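Xylanase and alpha-amylase inhibitor protein (Scadoxus multiflorus, PDB 3MU7) probably inhibits xylanase and alpha-amylase and is built on the TIM-barrel fold of the family 18 glycosyl hydrolases. Local coordinates at residues G120-I125 / T153-C158. Residues are numbered along the deposited sequence; the frame is centred on the assembly and turned at random.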
loop_
_atom_site.group_PDB
_atom_site.type_symbol
_atom_site.label_atom_id
_atom_site.label_comp_id
_atom_site.label_asym_id
_atom_site.label_seq_id
_atom_site.Cartn_x
_atom_site.Cartn_y
_atom_site.Cartn_z
ATOM N N GLY A 120 -2.559 -0.578 -10.185
ATOM C CA GLY A 120 -1.618 0.463 -9.810
ATOM C C GLY A 120 -0.425 -0.041 -9.042
ATOM O O GLY A 120 -0.258 -1.252 -8.825
ATOM N N ILE A 121 0.397 0.923 -8.631
ATOM C CA ILE A 121 1.655 0.682 -7.935
ATOM C C ILE A 121 1.673 1.452 -6.630
ATOM O O ILE A 121 1.355 2.645 -6.600
ATOM C CB ILE A 121 2.876 1.126 -8.799
ATOM C CG1 ILE A 121 2.893 0.437 -10.177
ATOM C CG2 ILE A 121 4.192 0.940 -8.033
ATOM C CD1 ILE A 121 3.014 -1.077 -10.134
ATOM N N ASP A 122 2.068 0.757 -5.569
ATOM C CA ASP A 122 2.185 1.327 -4.234
ATOM C C ASP A 122 3.658 1.502 -3.870
ATOM O O ASP A 122 4.439 0.553 -3.940
ATOM C CB ASP A 122 1.498 0.387 -3.243
ATOM C CG ASP A 122 1.653 0.820 -1.808
ATOM O OD1 ASP A 122 1.145 1.904 -1.454
ATOM O OD2 ASP A 122 2.258 0.057 -1.026
ATOM N N PHE A 123 4.034 2.719 -3.486
ATOM C CA PHE A 123 5.415 3.042 -3.097
ATOM C C PHE A 123 5.558 2.827 -1.590
ATOM O O PHE A 123 5.217 3.712 -0.789
ATOM C CB PHE A 123 5.739 4.511 -3.400
ATOM C CG PHE A 123 6.054 4.823 -4.847
ATOM C CD1 PHE A 123 7.138 5.641 -5.150
ATOM C CD2 PHE A 123 5.266 4.343 -5.895
ATOM C CE1 PHE A 123 7.434 5.989 -6.474
ATOM C CE2 PHE A 123 5.564 4.681 -7.221
ATOM C CZ PHE A 123 6.651 5.505 -7.507
ATOM N N HIS A 124 6.058 1.667 -1.189
ATOM C CA HIS A 124 6.298 1.371 0.235
ATOM C C HIS A 124 7.810 1.464 0.488
ATOM O O HIS A 124 8.470 0.500 0.889
ATOM C CB HIS A 124 5.733 -0.013 0.586
ATOM C CG HIS A 124 5.621 -0.293 2.059
ATOM N ND1 HIS A 124 4.403 -0.479 2.677
ATOM C CD2 HIS A 124 6.560 -0.444 3.025
ATOM C CE1 HIS A 124 4.598 -0.729 3.961
ATOM N NE2 HIS A 124 5.895 -0.714 4.198
ATOM N N ILE A 125 8.352 2.652 0.243
ATOM C CA ILE A 125 9.790 2.890 0.317
ATOM C C ILE A 125 10.161 3.246 1.744
ATOM O O ILE A 125 9.799 4.317 2.241
ATOM C CB ILE A 125 10.229 3.995 -0.673
ATOM C CG1 ILE A 125 9.745 3.686 -2.102
ATOM C CG2 ILE A 125 11.739 4.217 -0.603
ATOM C CD1 ILE A 125 10.096 2.286 -2.630
ATOM N N THR A 153 0.092 5.009 -5.397
ATOM C CA THR A 153 -0.139 5.225 -3.971
ATOM C C THR A 153 1.179 5.186 -3.224
ATOM O O THR A 153 2.190 4.750 -3.774
ATOM C CB THR A 153 -1.112 4.179 -3.387
ATOM O OG1 THR A 153 -0.533 2.877 -3.490
ATOM C CG2 THR A 153 -2.440 4.176 -4.132
ATOM N N ALA A 154 1.180 5.664 -1.980
ATOM C CA ALA A 154 2.386 5.647 -1.155
ATOM C C ALA A 154 2.059 5.271 0.283
ATOM O O ALA A 154 0.949 5.522 0.771
ATOM C CB ALA A 154 3.102 6.995 -1.203
ATOM N N ALA A 155 3.053 4.696 0.964
ATOM C CA ALA A 155 2.913 4.226 2.337
ATOM C C ALA A 155 4.008 4.831 3.217
ATOM O O ALA A 155 4.913 4.124 3.668
ATOM C CB ALA A 155 2.975 2.706 2.386
ATOM N N PRO A 156 3.943 6.151 3.462
ATOM C CA PRO A 156 4.956 6.778 4.306
ATOM C C PRO A 156 4.823 6.362 5.771
ATOM O O PRO A 156 3.768 5.880 6.212
ATOM C CB PRO A 156 4.639 8.268 4.157
ATOM C CG PRO A 156 3.158 8.297 3.927
ATOM C CD PRO A 156 2.913 7.118 3.029
ATOM N N GLN A 157 5.903 6.565 6.518
ATOM C CA GLN A 157 5.846 6.523 7.970
ATOM C C GLN A 157 5.128 7.774 8.484
ATOM O O GLN A 157 4.818 8.684 7.706
ATOM C CB GLN A 157 7.255 6.389 8.539
ATOM C CG GLN A 157 7.873 5.035 8.276
ATOM C CD GLN A 157 9.263 4.938 8.857
ATOM O OE1 GLN A 157 9.438 4.541 10.012
ATOM N NE2 GLN A 157 10.264 5.292 8.057
ATOM N N CYS A 158 4.840 7.831 9.785
ATOM C CA CYS A 158 3.893 8.840 10.263
ATOM C C CYS A 158 4.445 10.205 10.678
ATOM O O CYS A 158 3.677 11.078 11.061
ATOM C CB CYS A 158 2.935 8.280 11.325
ATOM S SG CYS A 158 3.646 7.503 12.777
HETATM O O HOH W 1 7.768 4.336 4.164
#
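Two neighbouring parallel strands of the TIM barrel meet here, strands 120-125 and 151-154 of one beta-alpha-beta unit. Thr153 N gives its hydrogen to Ile121 O, and Phe123 N in turn to Thr153 O (2.8 Å). Ala155 N then bonds Phe123 O at 3.0 Å, carrying the pairing just past the second strand. On the face shared by Asp122 and Thr153, the Thr153 hydroxyl OG1 donates to Asp122 OD1 at 2.8 Å, and OD1 receives it on its anti lone pair, away from OD2. Asp122 holds CG opposite its own backbone N (chi1 175°), which sets the carboxylate beside that hydroxyl. Trp178 also bonds OD1, while Tyr8 and Ser73 take OD2, so this buried carboxylate is gripped at both oxygens. Cut back to an alanine, this position would probably leave the Thr153 hydroxyl, Tyr8, Ser73 and the Trp178 indole without the carboxylate they gather round. Further along, the methyl CB of Ala155 packs against His124 ND1 (3.5 Å), itself hydrogen-bonded to the Tyr8 hydroxyl, and a water bridges Ile125 O and Ala155 O. Strands 69-76 and 176-180 continue the sheet beyond the pair, and on the other face Phe123 packs against helix 133-144, the crossover between the two strands.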